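Local coordinates for protein member of s1p family of ribosomal proteins (Pyrococcus furiosus, PDB 5YH1) that binds manganese through its DHH domain and is probably an exonuclease, this chain being one piece of a longer protein, at residues Arg325-Asp330 with Asp352-Gln357; Val25-Leu28 with Val33-Ala36. One frame throughout, in Å; residues are numbered along the deposited sequence.

Contact 1 of 2, residues Arg325-Asp330 with Asp352-Gln357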
ATOM      1  N   ARG A 325     -40.762  -4.942   2.304  1.00 25.96           N
ATOM      2  CA  ARG A 325     -40.219  -3.584   2.240  1.00 26.43           C
ATOM      3  C   ARG A 325     -38.820  -3.665   1.619  1.00 25.45           C
ATOM      4  O   ARG A 325     -37.890  -4.211   2.222  1.00 24.68           O
ATOM      5  CB  ARG A 325     -40.170  -2.922   3.624  1.00 26.11           C
ATOM      6  CG  ARG A 325     -39.592  -1.508   3.612  1.00 27.04           C
ATOM      7  CD  ARG A 325     -39.653  -0.873   4.998  1.00 28.11           C
ATOM      8  NE  ARG A 325     -41.032  -0.617   5.397  1.00 28.61           N
ATOM      9  CZ  ARG A 325     -41.768   0.391   4.945  1.00 29.56           C
ATOM     10  NH1 ARG A 325     -41.267   1.268   4.075  1.00 30.63           N
ATOM     11  NH2 ARG A 325     -43.016   0.524   5.362  1.00 29.57           N
ATOM     12  N   PHE A 326     -38.695  -3.130   0.409  1.00 25.92           N
ATOM     13  CA  PHE A 326     -37.456  -3.188  -0.378  1.00 26.48           C
ATOM     14  C   PHE A 326     -36.799  -1.802  -0.405  1.00 25.83           C
ATOM     15  O   PHE A 326     -37.384  -0.852  -0.922  1.00 25.06           O
ATOM     16  CB  PHE A 326     -37.810  -3.646  -1.798  1.00 27.75           C
ATOM     17  CG  PHE A 326     -36.633  -3.812  -2.730  1.00 28.97           C
ATOM     18  CD1 PHE A 326     -35.463  -4.431  -2.320  1.00 30.65           C
ATOM     19  CD2 PHE A 326     -36.734  -3.406  -4.054  1.00 30.75           C
ATOM     20  CE1 PHE A 326     -34.401  -4.607  -3.208  1.00 32.17           C
ATOM     21  CE2 PHE A 326     -35.681  -3.581  -4.944  1.00 30.54           C
ATOM     22  CZ  PHE A 326     -34.515  -4.187  -4.520  1.00 30.64           C
ATOM     23  N   ASN A 327     -35.599  -1.695   0.165  1.00 25.05           N
ATOM     24  CA  ASN A 327     -34.861  -0.439   0.226  1.00 24.81           C
ATOM     25  C   ASN A 327     -33.662  -0.480  -0.721  1.00 25.83           C
ATOM     26  O   ASN A 327     -32.924  -1.461  -0.745  1.00 24.79           O
ATOM     27  CB  ASN A 327     -34.329  -0.176   1.636  1.00 25.35           C
ATOM     28  CG  ASN A 327     -35.389  -0.320   2.714  1.00 25.26           C
ATOM     29  OD1 ASN A 327     -36.511   0.149   2.566  1.00 25.73           O
ATOM     30  ND2 ASN A 327     -35.023  -0.954   3.814  1.00 25.30           N
ATOM     31  N   THR A 328     -33.452   0.596  -1.478  1.00 26.45           N
ATOM     32  CA  THR A 328     -32.293   0.682  -2.369  1.00 26.87           C
ATOM     33  C   THR A 328     -31.555   1.992  -2.146  1.00 26.09           C
ATOM     34  O   THR A 328     -32.170   3.030  -1.889  1.00 24.76           O
ATOM     35  CB  THR A 328     -32.696   0.589  -3.847  1.00 27.46           C
ATOM     36  OG1 THR A 328     -33.606   1.649  -4.147  1.00 28.78           O
ATOM     37  CG2 THR A 328     -33.359  -0.743  -4.139  1.00 27.29           C
ATOM     38  N   ILE A 329     -30.231   1.921  -2.224  1.00 25.23           N
ATOM     39  CA  ILE A 329     -29.380   3.089  -2.052  1.00 25.62           C
ATOM     40  C   ILE A 329     -28.123   2.946  -2.902  1.00 24.71           C
ATOM     41  O   ILE A 329     -27.427   1.929  -2.853  1.00 24.49           O
ATOM     42  CB  ILE A 329     -29.026   3.328  -0.563  1.00 24.99           C
ATOM     43  CG1 ILE A 329     -28.038   4.485  -0.393  1.00 25.77           C
ATOM     44  CG2 ILE A 329     -28.462   2.076   0.089  1.00 25.81           C
ATOM     45  CD1 ILE A 329     -28.605   5.830  -0.783  1.00 25.89           C
ATOM     46  N   ASP A 330     -27.863   3.976  -3.693  1.00 24.79           N
ATOM     47  CA  ASP A 330     -26.657   4.064  -4.510  1.00 24.23           C
ATOM     48  C   ASP A 330     -25.541   4.639  -3.648  1.00 24.88           C
ATOM     49  O   ASP A 330     -25.448   5.862  -3.470  1.00 24.05           O
ATOM     50  CB  ASP A 330     -26.927   4.963  -5.715  1.00 24.59           C
ATOM     51  CG  ASP A 330     -25.753   5.023  -6.688  1.00 25.14           C
ATOM     52  OD1 ASP A 330     -24.583   4.872  -6.248  1.00 23.60           O
ATOM     53  OD2 ASP A 330     -26.020   5.235  -7.891  1.00 24.16           O
ATOM     54  N   ASP A 352     -30.290  -1.343   9.807  1.00 28.05           N
ATOM     55  CA  ASP A 352     -30.655  -1.254  11.229  1.00 28.97           C
ATOM     56  C   ASP A 352     -31.680  -0.172  11.485  1.00 29.18           C
ATOM     57  O   ASP A 352     -32.586  -0.357  12.292  1.00 29.50           O
ATOM     58  CB  ASP A 352     -29.435  -0.973  12.107  1.00 29.64           C
ATOM     59  CG  ASP A 352     -28.511  -2.154  12.217  1.00 30.84           C
ATOM     60  OD1 ASP A 352     -28.913  -3.282  11.857  1.00 31.59           O
ATOM     61  OD2 ASP A 352     -27.356  -1.952  12.643  1.00 33.91           O
ATOM     62  N   HIS A 353     -31.535   0.957  10.803  1.00 29.35           N
ATOM     63  CA  HIS A 353     -32.472   2.062  10.972  1.00 29.05           C
ATOM     64  C   HIS A 353     -33.872   1.635  10.558  1.00 29.06           C
ATOM     65  O   HIS A 353     -34.846   1.943  11.246  1.00 27.97           O
ATOM     66  CB  HIS A 353     -32.025   3.276  10.170  1.00 29.26           C
ATOM     67  CG  HIS A 353     -33.044   4.365  10.106  1.00 30.17           C
ATOM     68  ND1 HIS A 353     -33.141   5.350  11.063  1.00 31.78           N
ATOM     69  CD2 HIS A 353     -34.011   4.626   9.195  1.00 30.69           C
ATOM     70  CE1 HIS A 353     -34.123   6.174  10.746  1.00 31.17           C
ATOM     71  NE2 HIS A 353     -34.673   5.752   9.622  1.00 31.30           N
ATOM     72  N   PHE A 354     -33.968   0.911   9.444  1.00 28.91           N
ATOM     73  CA  PHE A 354     -35.259   0.444   8.964  1.00 29.20           C
ATOM     74  C   PHE A 354     -35.837  -0.633   9.891  1.00 29.87           C
ATOM     75  O   PHE A 354     -37.050  -0.692  10.083  1.00 28.34           O
ATOM     76  CB  PHE A 354     -35.189   0.005   7.492  1.00 28.82           C
ATOM     77  CG  PHE A 354     -35.270   1.157   6.528  1.00 28.57           C
ATOM     78  CD1 PHE A 354     -34.124   1.821   6.111  1.00 29.51           C
ATOM     79  CD2 PHE A 354     -36.494   1.604   6.073  1.00 29.42           C
ATOM     80  CE1 PHE A 354     -34.199   2.907   5.247  1.00 29.66           C
ATOM     81  CE2 PHE A 354     -36.580   2.687   5.209  1.00 30.66           C
ATOM     82  CZ  PHE A 354     -35.429   3.340   4.791  1.00 30.03           C
ATOM     83  N   LYS A 355     -34.965  -1.436  10.500  1.00 31.58           N
ATOM     84  CA  LYS A 355     -35.380  -2.442  11.488  1.00 33.83           C
ATOM     85  C   LYS A 355     -35.910  -1.813  12.779  1.00 35.11           C
ATOM     86  O   LYS A 355     -36.927  -2.254  13.311  1.00 35.86           O
ATOM     87  CB  LYS A 355     -34.228  -3.410  11.801  1.00 34.03           C
ATOM     88  CG  LYS A 355     -34.111  -4.525  10.765  1.00 36.31           C
ATOM     89  CD  LYS A 355     -32.723  -5.107  10.653  1.00 37.97           C
ATOM     90  CE  LYS A 355     -32.119  -5.398  12.008  1.00 40.76           C
ATOM     91  NZ  LYS A 355     -30.940  -6.294  11.878  1.00 42.39           N
ATOM     92  N   GLU A 356     -35.218  -0.794  13.270  1.00 35.11           N
ATOM     93  CA  GLU A 356     -35.677  -0.037  14.435  1.00 38.04           C
ATOM     94  C   GLU A 356     -37.041   0.597  14.188  1.00 36.43           C
ATOM     95  O   GLU A 356     -37.897   0.576  15.057  1.00 38.38           O
ATOM     96  CB  GLU A 356     -34.652   1.042  14.825  1.00 41.15           C
ATOM     97  CG  GLU A 356     -33.445   0.467  15.561  1.00 46.53           C
ATOM     98  CD  GLU A 356     -32.164   1.289  15.419  1.00 51.86           C
ATOM     99  OE1 GLU A 356     -32.234   2.504  15.114  1.00 56.51           O
ATOM    100  OE2 GLU A 356     -31.072   0.705  15.619  1.00 54.49           O
ATOM    101  N   GLN A 357     -37.250   1.142  12.999  1.00 35.29           N
ATOM    102  CA  GLN A 357     -38.507   1.811  12.689  1.00 36.89           C
ATOM    103  C   GLN A 357     -39.691   0.858  12.459  1.00 36.69           C
ATOM    104  O   GLN A 357     -40.801   1.139  12.907  1.00 36.07           O
ATOM    105  CB  GLN A 357     -38.329   2.702  11.468  1.00 38.76           C
ATOM    106  CG  GLN A 357     -39.553   3.528  11.138  1.00 42.95           C
ATOM    107  CD  GLN A 357     -39.262   4.652  10.166  1.00 46.51           C
ATOM    108  OE1 GLN A 357     -38.105   4.974   9.884  1.00 51.38           O
ATOM    109  NE2 GLN A 357     -40.318   5.263   9.652  1.00 48.88           N
TER
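Asn327 and Phe354 make most of this buried contact by amide-on-ring packing. The two side chains approach from opposite directions. Asn327 ND2 sits over one face of the Phe354 ring, offset toward its rim, 3.4 Å from Phe354 CG. The amide is not stacked flat, because its plane is tilted 34° from the ring. Asn327 OD1 lies 3.7 Å from Phe354 CE2. With CG anti to the carbonyl carbon (chi1 -81°), Phe354 extends its ring from the helix to the strand.

The apolar part of Arg325 adds a looser contact. Its CD is 4.2 Å from Phe354 CD2 and approaches the ring obliquely.

No hydrogen bond crosses between the segments. The polar ends are held elsewhere: Asn327 OD1 and Arg325 NH1 both bond Ser317 OG, and Asn327 ND2 bonds Thr366 OG1. The two bonds of Asn327 fix the rotation of its amide against the ring. Cut back to an alanine, Phe354 would no longer cover the amide, and a gap would probably open beside Asn327.

The arrangement is that of a beta-alpha-beta unit, in which helix 343-358 packs on strand 325-330 before the chain enters the neighbouring parallel strand 364-369.

Contact 2 of 2, residues Val25-Leu28 with Val33-Ala36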
ATOM      1  N   VAL A  25     -11.060 -30.014  29.892  1.00 35.11           N
ATOM      2  CA  VAL A  25     -11.517 -28.929  30.770  1.00 32.25           C
ATOM      3  C   VAL A  25     -12.985 -28.546  30.555  1.00 30.60           C
ATOM      4  O   VAL A  25     -13.451 -27.544  31.084  1.00 31.15           O
ATOM      5  CB  VAL A  25     -10.642 -27.664  30.603  1.00 31.74           C
ATOM      6  CG1 VAL A  25      -9.224 -27.952  31.055  1.00 32.89           C
ATOM      7  CG2 VAL A  25     -10.653 -27.165  29.162  1.00 32.24           C
ATOM      8  N   GLY A  26     -13.712 -29.332  29.776  1.00 30.25           N
ATOM      9  CA  GLY A  26     -15.107 -29.031  29.503  1.00 31.26           C
ATOM     10  C   GLY A  26     -15.266 -27.720  28.750  1.00 32.98           C
ATOM     11  O   GLY A  26     -14.386 -27.336  27.965  1.00 32.18           O
ATOM     12  N   PHE A  27     -16.398 -27.048  28.991  1.00 32.27           N
ATOM     13  CA  PHE A  27     -16.745 -25.791  28.335  1.00 30.42           C
ATOM     14  C   PHE A  27     -17.298 -24.772  29.326  1.00 30.67           C
ATOM     15  O   PHE A  27     -17.672 -25.124  30.441  1.00 29.49           O
ATOM     16  CB  PHE A  27     -17.768 -26.050  27.244  1.00 29.91           C
ATOM     17  CG  PHE A  27     -17.294 -27.001  26.194  1.00 30.06           C
ATOM     18  CD1 PHE A  27     -16.236 -26.663  25.367  1.00 29.52           C
ATOM     19  CD2 PHE A  27     -17.903 -28.237  26.034  1.00 30.03           C
ATOM     20  CE1 PHE A  27     -15.793 -27.536  24.386  1.00 29.60           C
ATOM     21  CE2 PHE A  27     -17.466 -29.115  25.066  1.00 31.05           C
ATOM     22  CZ  PHE A  27     -16.407 -28.766  24.235  1.00 30.78           C
ATOM     23  N   LEU A  28     -17.351 -23.507  28.912  1.00 30.74           N
ATOM     24  CA  LEU A  28     -17.821 -22.418  29.776  1.00 30.29           C
ATOM     25  C   LEU A  28     -19.340 -22.356  29.880  1.00 29.50           C
ATOM     26  O   LEU A  28     -19.872 -21.708  30.775  1.00 28.65           O
ATOM     27  CB  LEU A  28     -17.307 -21.074  29.261  1.00 30.47           C
ATOM     28  CG  LEU A  28     -15.809 -20.845  29.394  1.00 31.46           C
ATOM     29  CD1 LEU A  28     -15.389 -19.638  28.561  1.00 31.98           C
ATOM     30  CD2 LEU A  28     -15.428 -20.652  30.852  1.00 31.85           C
ATOM     31  N   VAL A  33     -23.797 -28.745  20.759  1.00 34.00           N
ATOM     32  CA  VAL A  33     -22.931 -28.474  19.613  1.00 33.04           C
ATOM     33  C   VAL A  33     -21.458 -28.553  20.028  1.00 31.00           C
ATOM     34  O   VAL A  33     -20.681 -29.275  19.415  1.00 30.37           O
ATOM     35  CB  VAL A  33     -23.274 -27.134  18.947  1.00 33.15           C
ATOM     36  CG1 VAL A  33     -22.275 -26.802  17.845  1.00 33.73           C
ATOM     37  CG2 VAL A  33     -24.682 -27.206  18.367  1.00 33.47           C
ATOM     38  N   LEU A  34     -21.084 -27.857  21.093  1.00 29.88           N
ATOM     39  CA  LEU A  34     -19.709 -27.922  21.574  1.00 29.10           C
ATOM     40  C   LEU A  34     -19.324 -29.345  21.960  1.00 31.53           C
ATOM     41  O   LEU A  34     -18.220 -29.796  21.623  1.00 31.04           O
ATOM     42  CB  LEU A  34     -19.484 -26.991  22.751  1.00 27.97           C
ATOM     43  CG  LEU A  34     -19.412 -25.508  22.385  1.00 28.23           C
ATOM     44  CD1 LEU A  34     -19.399 -24.659  23.639  1.00 27.58           C
ATOM     45  CD2 LEU A  34     -18.186 -25.204  21.522  1.00 28.61           C
ATOM     46  N   GLU A  35     -20.227 -30.053  22.649  1.00 30.72           N
ATOM     47  CA  GLU A  35     -19.966 -31.445  23.037  1.00 30.84           C
ATOM     48  C   GLU A  35     -19.665 -32.292  21.814  1.00 27.77           C
ATOM     49  O   GLU A  35     -18.727 -33.062  21.824  1.00 27.97           O
ATOM     50  CB  GLU A  35     -21.138 -32.065  23.818  1.00 31.21           C
ATOM     51  CG  GLU A  35     -21.315 -31.515  25.223  1.00 33.32           C
ATOM     52  CD  GLU A  35     -20.102 -31.711  26.121  1.00 35.75           C
ATOM     53  OE1 GLU A  35     -19.310 -32.653  25.898  1.00 39.81           O
ATOM     54  OE2 GLU A  35     -19.943 -30.920  27.073  1.00 36.80           O
ATOM     55  N   ALA A  36     -20.455 -32.138  20.766  1.00 27.27           N
ATOM     56  CA  ALA A  36     -20.220 -32.865  19.526  1.00 28.76           C
ATOM     57  C   ALA A  36     -18.880 -32.459  18.850  1.00 30.28           C
ATOM     58  O   ALA A  36     -18.254 -33.276  18.174  1.00 32.54           O
ATOM     59  CB  ALA A  36     -21.401 -32.671  18.575  1.00 27.18           C
TER
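Phe27 belongs to the loop that joins helix 2-20 to helix 32-53, and it packs back on Leu34 and Glu35 near the start of the second helix. This is a local loop-to-helix contact. The Phe27 ring accounts for nearly all of the loop's share.

Leu34 meets a face of the ring. Its CB stands over the ring centre in a CH-pi contact, 3.7 Å from the centroid and only 10° off the ring normal. Leu34 CD1 covers the ring side nearer the Phe27 backbone and is 4.1 Å from Phe27 CG. The helix backbone also takes part, for Leu34 O is 3.3 Å from Phe27 CZ. The first torsion of Phe27 (chi1 -59°) sets CG anti to the carbonyl carbon and turns the ring toward the helix.

Glu35 meets the same ring at its edge. Its OE2 is 3.5 Å from Phe27 CD2 and lies near the ring plane. The carboxylate stands steeply to the ring, with the planes 74° apart. A bend at chi2 folds the Glu35 chain back to bring the group there. An acidic oxygen at the ring edge would probably be favoured by the slightly positive C-H rim. No hydrogen bond links the two segments.

The contact is partly buried, with Leu34 inside and Glu35 exposed. The Leu34 side chain is about 14 Å from the bound manganese ion, so it does not line the metal site. Farther along helix 32-53, Lys38 and Ile41 also touch Phe27. Glu205 of helix 199-210 touches the Phe27 side chain as well, while Tyr239 of helix 234-245 packs on Leu34. The contact therefore sits where the start of helix 32-53 and its preceding loop meet helices 199-210 and 234-245.

Contact 2 comes first along the chain and closes before contact 1 opens. Their centres are 38 Å apart, and their nearest atoms are about 23 Å apart, so they do not touch. They share no helix or strand. Contact 2 lies in the N-terminal part, which contains the five-stranded parallel sheet and the manganese site. Contact 1 lies in the C-terminal part, built on a mixed sheet, and is away from the metal. The long helix 286-311 comes between them in sequence, just before the mixed sheet begins. The touching residues of each contact stay within one part, although Asp352 on the helix of contact 1 forms a salt bridge with Arg230 of the N-terminal part.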